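Local coordinates for protein ribosomal RNA methyltransferase, putative (Plasmodium falciparum, PDB 2PLW) that probably transfers methyl groups from bound S-adenosylmethionine to ribosomal RNA, as expected of a 2'-O-methyltransferase of the RlmE family, at residues Asn128-Thr133 with Asn161-Tyr166; Asp113-Cys118 with Ser186-Leu191. One frame throughout, in Å; residues are numbered along the deposited sequence.

In the fold
Both contacts belong to the FtsJ-like methyltransferase domain, one piece of a longer protein, whose mixed sheet carries the cofactor at the carboxyl ends of its parallel strands. Along the chain the order is 113-118, 128-133, 161-166, 186-191, so contact 1 is enclosed within the span of contact 2. Their centres lie about 11 Å apart. Strand 148-155 serves both: contact 1 packs helices 122-143 and 160-168 over it, while contact 2 faces across its end, from the loop after strand 107-112 to strand 188-196. Leu132 against Ala115 and Val116 joins the two directly, linking helix packing to the S-adenosylmethionine pocket.

Contact 1 (Asn128-Thr133 with Asn161-Tyr166); sequences NSCELT and NNLKTY
Leu163 points one branch at helix 122-143 and sets it between two side chains about a turn apart, Thr133 and Cys130. The touching atom is its CD1 methyl. Because chi2 is -172°, CD1 extends the line of CA, CB and CG, which carries it across to the facing helix. Thr133 receives it most closely, with CG2 at 3.8 Å from Leu163 CD1, and the two side chains pass each other at a slant. On the other flank Cys130 SG lies 4.2 Å from the same Leu163 CD1, a looser apolar approach.

The two arms of Thr133 divide their work. Its hydroxyl folds back into its own helix, where Thr133 OG1 donates to Ser129 O at 2.9 Å, tilted 35° from the carbonyl plane. The backbone N of Thr133 reaches that oxygen from the opposite face, so the carbonyl holds two donors. With OG1 engaged in this way, the methyl is the group presented to Leu163, and the polar atom is satisfied inside a buried, apolar contact.

This is helix-helix packing on one face of a Rossmann-like class I methyltransferase sheet: helices 122-143 and 160-168 lie side by side, one before and one after strand 148-155 in the chain. Cys130, Thr133 and Leu163 all rest on Met154 of that strand, and Ser129 OG is hydrogen-bonded to Tyr155 N.

Contact 2 (Asp113-Cys118 with Ser186-Leu191); sequences DAAVPC and SREIYL. With SAM (S-adenosylmethionine), chain C.
In the FtsJ/RlmE family of Rossmann-like methyltransferases an aspartate just after strand 107-112 joins the active site, and Asp113 probably fills that place beside the cofactor. Asp113, Lys153 (predicted to be the proton acceptor) and Glu188 are consistent with the Asp, the second Lys and the Glu of the family's Lys-Asp-Lys-Glu tetrad. The Asp113 carboxylate bridges two partners. Tyr190 OH donates to Asp113 OD1 at 2.8 Å, from above the carboxylate plane, 40° out of it, with ring and carboxylate planes only 26° apart. The other oxygen, Asp113 OD2, takes a hydrogen bond of 2.8 Å from the amino N of S-adenosylmethionine. Asp113 CG stands anti to the backbone N (chi1 -164°), carrying the carboxylate between Tyr190 and the cofactor. Lys153 NZ forms a salt bridge to the same OD1, so tyrosine and lysine together fix that oxygen.

Further along, the two segments run in nearly opposite directions and merely brush. Ala115 CB lies 4.2 Å from Glu188 OE2, and Cys118 SG 4.4 Å from Ser186 OG. The loop also lines the cofactor pocket: Ala115 O is 3.2 Å from C8 of the adenine, and Ala114 CA approaches the ribose O4' at 3.3 Å.

Strand 148-155 lies between strands 107-112 and 188-196 in the sheet, while Ala114, Val116 and Cys118 pack against helix 122-143.

Contact 1 (Asn128-Thr133 with Asn161-Tyr166)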
loop_
_atom_site.group_PDB
_atom_site.type_symbol
_atom_site.label_atom_id
_atom_site.label_comp_id
_atom_site.label_asym_id
_atom_site.label_seq_id
_atom_site.Cartn_x
_atom_site.Cartn_y
_atom_site.Cartn_z
ATOM N N ASN A 128 -15.040 2.893 8.784
ATOM C CA ASN A 128 -14.925 2.445 7.388
ATOM C C ASN A 128 -13.476 2.373 6.955
ATOM O O ASN A 128 -13.094 1.470 6.215
ATOM C CB ASN A 128 -15.662 3.380 6.426
ATOM C CG ASN A 128 -17.154 3.367 6.621
ATOM O OD1 ASN A 128 -17.692 2.514 7.319
ATOM N ND2 ASN A 128 -17.840 4.325 5.982
ATOM N N SER A 129 -12.701 3.374 7.362
ATOM C CA SER A 129 -11.265 3.404 7.094
ATOM C C SER A 129 -10.574 2.219 7.746
ATOM O O SER A 129 -9.648 1.636 7.159
ATOM C CB SER A 129 -10.651 4.718 7.596
ATOM O OG SER A 129 -9.242 4.792 7.374
ATOM N N CYS A 130 -10.968 1.900 8.973
ATOM C CA CYS A 130 -10.425 0.718 9.668
ATOM C C CYS A 130 -10.707 -0.544 8.862
ATOM O O CYS A 130 -9.840 -1.408 8.690
ATOM C CB CYS A 130 -11.053 0.613 11.057
ATOM S SG CYS A 130 -10.382 1.861 12.160
ATOM N N GLU A 131 -11.932 -0.630 8.350
ATOM C CA GLU A 131 -12.370 -1.813 7.607
ATOM C C GLU A 131 -11.509 -1.985 6.354
ATOM O O GLU A 131 -11.035 -3.082 6.083
ATOM C CB GLU A 131 -13.857 -1.736 7.230
ATOM C CG GLU A 131 -14.291 -2.971 6.415
ATOM C CD GLU A 131 -15.780 -2.983 6.023
ATOM O OE1 GLU A 131 -16.303 -1.930 5.586
ATOM O OE2 GLU A 131 -16.397 -4.072 6.123
ATOM N N LEU A 132 -11.278 -0.884 5.635
ATOM C CA LEU A 132 -10.445 -0.902 4.437
ATOM C C LEU A 132 -9.016 -1.275 4.807
ATOM O O LEU A 132 -8.376 -2.070 4.111
ATOM C CB LEU A 132 -10.476 0.454 3.727
ATOM C CG LEU A 132 -9.568 0.567 2.487
ATOM C CD1 LEU A 132 -9.871 -0.550 1.482
ATOM C CD2 LEU A 132 -9.758 1.913 1.850
ATOM N N THR A 133 -8.521 -0.696 5.896
ATOM C CA THR A 133 -7.162 -0.976 6.350
ATOM C C THR A 133 -6.989 -2.469 6.690
ATOM O O THR A 133 -5.983 -3.088 6.368
ATOM C CB THR A 133 -6.806 -0.082 7.547
ATOM O OG1 THR A 133 -6.817 1.282 7.098
ATOM C CG2 THR A 133 -5.409 -0.425 8.051
ATOM N N ASN A 161 -4.578 2.935 17.139
ATOM C CA ASN A 161 -3.573 2.257 17.918
ATOM C C ASN A 161 -3.793 0.748 18.023
ATOM O O ASN A 161 -2.828 -0.027 18.034
ATOM C CB ASN A 161 -3.361 2.919 19.273
ATOM C CG ASN A 161 -1.903 3.217 19.511
ATOM O OD1 ASN A 161 -1.233 2.530 20.288
ATOM N ND2 ASN A 161 -1.375 4.195 18.771
ATOM N N ASN A 162 -5.055 0.326 18.046
ATOM C CA ASN A 162 -5.354 -1.100 17.944
ATOM C C ASN A 162 -4.721 -1.714 16.687
ATOM O O ASN A 162 -4.129 -2.804 16.734
ATOM C CB ASN A 162 -6.858 -1.346 17.913
ATOM C CG ASN A 162 -7.555 -1.010 19.216
ATOM O OD1 ASN A 162 -6.951 -0.990 20.316
ATOM N ND2 ASN A 162 -8.851 -0.740 19.105
ATOM N N LEU A 163 -4.857 -1.010 15.569
ATOM C CA LEU A 163 -4.329 -1.501 14.295
ATOM C C LEU A 163 -2.818 -1.503 14.328
ATOM O O LEU A 163 -2.159 -2.439 13.847
ATOM C CB LEU A 163 -4.846 -0.638 13.141
ATOM C CG LEU A 163 -6.341 -0.859 12.859
ATOM C CD1 LEU A 163 -6.750 -0.149 11.594
ATOM C CD2 LEU A 163 -6.655 -2.316 12.734
ATOM N N LYS A 164 -2.263 -0.466 14.916
ATOM C CA LYS A 164 -0.799 -0.401 15.047
ATOM C C LYS A 164 -0.283 -1.613 15.831
ATOM O O LYS A 164 0.648 -2.300 15.399
ATOM C CB LYS A 164 -0.404 0.901 15.713
ATOM C CG LYS A 164 1.083 1.121 15.763
ATOM C CD LYS A 164 1.349 2.437 16.470
ATOM C CE LYS A 164 2.806 2.725 16.533
ATOM N NZ LYS A 164 2.999 4.114 17.081
ATOM N N THR A 165 -0.951 -1.933 16.943
ATOM C CA THR A 165 -0.554 -3.064 17.784
ATOM C C THR A 165 -0.703 -4.383 17.046
ATOM O O THR A 165 0.138 -5.287 17.138
ATOM C CB THR A 165 -1.340 -3.059 19.084
ATOM O OG1 THR A 165 -0.946 -1.898 19.820
ATOM C CG2 THR A 165 -1.059 -4.314 19.899
ATOM N N TYR A 166 -1.766 -4.475 16.265
ATOM C CA TYR A 166 -1.967 -5.663 15.475
ATOM C C TYR A 166 -0.795 -5.855 14.497
ATOM O O TYR A 166 -0.254 -6.955 14.348
ATOM C CB TYR A 166 -3.298 -5.544 14.729
ATOM C CG TYR A 166 -3.619 -6.748 13.899
ATOM C CD1 TYR A 166 -3.722 -8.014 14.467
ATOM C CD2 TYR A 166 -3.833 -6.618 12.527
ATOM C CE1 TYR A 166 -4.031 -9.137 13.681
ATOM C CE2 TYR A 166 -4.144 -7.720 11.748
ATOM C CZ TYR A 166 -4.233 -8.970 12.326
ATOM O OH TYR A 166 -4.546 -10.039 11.510
#

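Contact 2 (Asp113-Cys118 with Ser186-Leu191)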
loop_
_atom_site.group_PDB
_atom_site.type_symbol
_atom_site.label_atom_id
_atom_site.label_comp_id
_atom_site.label_asym_id
_atom_site.label_seq_id
_atom_site.Cartn_x
_atom_site.Cartn_y
_atom_site.Cartn_z
ATOM N N ASP A 113 -2.074 4.014 -0.645
ATOM C CA ASP A 113 -2.624 5.359 -0.510
ATOM C C ASP A 113 -4.145 5.313 -0.715
ATOM O O ASP A 113 -4.772 6.350 -0.975
ATOM C CB ASP A 113 -1.978 6.288 -1.551
ATOM C CG ASP A 113 -2.197 7.764 -1.246
ATOM O OD1 ASP A 113 -2.200 8.121 -0.042
ATOM O OD2 ASP A 113 -2.344 8.552 -2.220
ATOM N N ALA A 114 -4.756 4.129 -0.581
ATOM C CA ALA A 114 -6.208 3.988 -0.788
ATOM C C ALA A 114 -7.001 4.657 0.341
ATOM O O ALA A 114 -6.524 4.768 1.464
ATOM C CB ALA A 114 -6.610 2.504 -0.882
ATOM N N ALA A 115 -8.213 5.100 0.016
ATOM C CA ALA A 115 -9.126 5.653 1.016
ATOM C C ALA A 115 -10.568 5.384 0.585
ATOM O O ALA A 115 -10.840 5.203 -0.595
ATOM C CB ALA A 115 -8.873 7.157 1.214
ATOM N N VAL A 116 -11.466 5.299 1.558
ATOM C CA VAL A 116 -12.886 5.108 1.275
ATOM C C VAL A 116 -13.551 6.485 1.266
ATOM O O VAL A 116 -13.172 7.338 2.059
ATOM C CB VAL A 116 -13.551 4.142 2.291
ATOM C CG1 VAL A 116 -13.487 2.714 1.773
ATOM C CG2 VAL A 116 -12.879 4.211 3.660
ATOM N N PRO A 117 -14.525 6.715 0.353
ATOM C CA PRO A 117 -15.260 7.999 0.330
ATOM C C PRO A 117 -15.839 8.366 1.694
ATOM O O PRO A 117 -16.396 7.503 2.374
ATOM C CB PRO A 117 -16.406 7.736 -0.656
ATOM C CG PRO A 117 -15.863 6.662 -1.570
ATOM C CD PRO A 117 -14.988 5.794 -0.708
ATOM N N CYS A 118 -15.693 9.629 2.088
ATOM C CA CYS A 118 -16.245 10.117 3.354
ATOM C C CYS A 118 -17.739 10.407 3.306
ATOM O O CYS A 118 -18.209 11.082 2.387
ATOM C CB CYS A 118 -15.502 11.365 3.816
ATOM S SG CYS A 118 -13.994 10.949 4.703
ATOM N N SER A 186 -11.317 14.976 9.646
ATOM C CA SER A 186 -10.800 13.650 9.328
ATOM C C SER A 186 -9.321 13.760 8.908
ATOM O O SER A 186 -9.005 13.939 7.727
ATOM C CB SER A 186 -11.656 13.015 8.224
ATOM O OG SER A 186 -12.236 11.784 8.640
ATOM N N ARG A 187 -8.431 13.687 9.900
ATOM C CA ARG A 187 -6.965 13.661 9.697
ATOM C C ARG A 187 -6.484 12.270 9.251
ATOM O O ARG A 187 -7.041 11.255 9.668
ATOM C CB ARG A 187 -6.247 14.025 10.996
ATOM C CG ARG A 187 -6.204 15.508 11.345
ATOM C CD ARG A 187 -6.470 15.679 12.817
ATOM N NE ARG A 187 -5.282 15.563 13.659
ATOM C CZ ARG A 187 -5.289 15.081 14.903
ATOM N NH1 ARG A 187 -4.162 15.033 15.603
ATOM N NH2 ARG A 187 -6.419 14.632 15.451
ATOM N N GLU A 188 -5.440 12.236 8.423
ATOM C CA GLU A 188 -4.882 10.981 7.905
ATOM C C GLU A 188 -3.454 10.749 8.358
ATOM O O GLU A 188 -2.681 11.690 8.534
ATOM C CB GLU A 188 -4.921 10.967 6.387
ATOM C CG GLU A 188 -6.280 10.612 5.814
ATOM C CD GLU A 188 -6.332 10.806 4.319
ATOM O OE1 GLU A 188 -5.495 11.571 3.789
ATOM O OE2 GLU A 188 -7.217 10.186 3.673
ATOM N N ILE A 189 -3.107 9.479 8.559
ATOM C CA ILE A 189 -1.756 9.105 8.954
ATOM C C ILE A 189 -1.378 7.930 8.084
ATOM O O ILE A 189 -2.248 7.358 7.422
ATOM C CB ILE A 189 -1.641 8.685 10.453
ATOM C CG1 ILE A 189 -2.654 7.579 10.823
ATOM C CG2 ILE A 189 -1.804 9.895 11.405
ATOM C CD1 ILE A 189 -2.043 6.184 10.852
ATOM N N TYR A 190 -0.092 7.604 8.076
ATOM C CA TYR A 190 0.366 6.341 7.510
ATOM C C TYR A 190 0.924 5.477 8.624
ATOM O O TYR A 190 1.614 5.979 9.507
ATOM C CB TYR A 190 1.427 6.566 6.429
ATOM C CG TYR A 190 0.914 7.274 5.200
ATOM C CD1 TYR A 190 0.349 6.554 4.133
ATOM C CD2 TYR A 190 0.994 8.668 5.093
ATOM C CE1 TYR A 190 -0.106 7.191 2.992
ATOM C CE2 TYR A 190 0.530 9.324 3.947
ATOM C CZ TYR A 190 -0.025 8.582 2.911
ATOM O OH TYR A 190 -0.478 9.262 1.796
ATOM N N LEU A 191 0.621 4.173 8.579
ATOM C CA LEU A 191 1.284 3.201 9.435
ATOM C C LEU A 191 2.441 2.633 8.607
ATOM O O LEU A 191 2.219 2.081 7.541
ATOM C CB LEU A 191 0.329 2.099 9.876
ATOM C CG LEU A 191 -0.883 2.582 10.695
ATOM C CD1 LEU A 191 -2.048 1.552 10.646
ATOM C CD2 LEU A 191 -0.485 2.890 12.130
HETATM N N SAM C . -1.448 7.536 -4.642
HETATM C CA SAM C . -2.249 7.918 -5.853
HETATM C C SAM C . -1.431 8.771 -6.824
HETATM O O SAM C . -0.392 9.297 -6.424
HETATM O OXT SAM C . -1.754 8.934 -8.008
HETATM C CB SAM C . -3.519 8.656 -5.411
HETATM C CG SAM C . -4.454 7.649 -4.744
HETATM S SD SAM C . -6.154 8.209 -4.523
HETATM C CE SAM C . -5.863 9.428 -3.231
HETATM C "C5'" SAM C . -6.897 6.843 -3.593
HETATM C "C4'" SAM C . -7.261 5.685 -4.523
HETATM O "O4'" SAM C . -7.610 4.560 -3.712
HETATM C "C3'" SAM C . -8.462 5.936 -5.467
HETATM O "O3'" SAM C . -8.048 5.990 -6.815
HETATM C "C2'" SAM C . -9.396 4.743 -5.214
HETATM O "O2'" SAM C . -10.022 4.174 -6.359
HETATM C "C1'" SAM C . -8.462 3.758 -4.533
HETATM N N9 SAM C . -9.102 2.727 -3.714
HETATM C C8 SAM C . -9.988 2.879 -2.667
HETATM N N7 SAM C . -10.287 1.658 -2.176
HETATM C C5 SAM C . -9.595 0.737 -2.897
HETATM C C6 SAM C . -9.504 -0.654 -2.838
HETATM N N6 SAM C . -10.188 -1.350 -1.940
HETATM N N1 SAM C . -8.694 -1.329 -3.715
HETATM C C2 SAM C . -7.952 -0.654 -4.668
HETATM N N3 SAM C . -8.026 0.725 -4.723
HETATM C C4 SAM C . -8.846 1.397 -3.864
#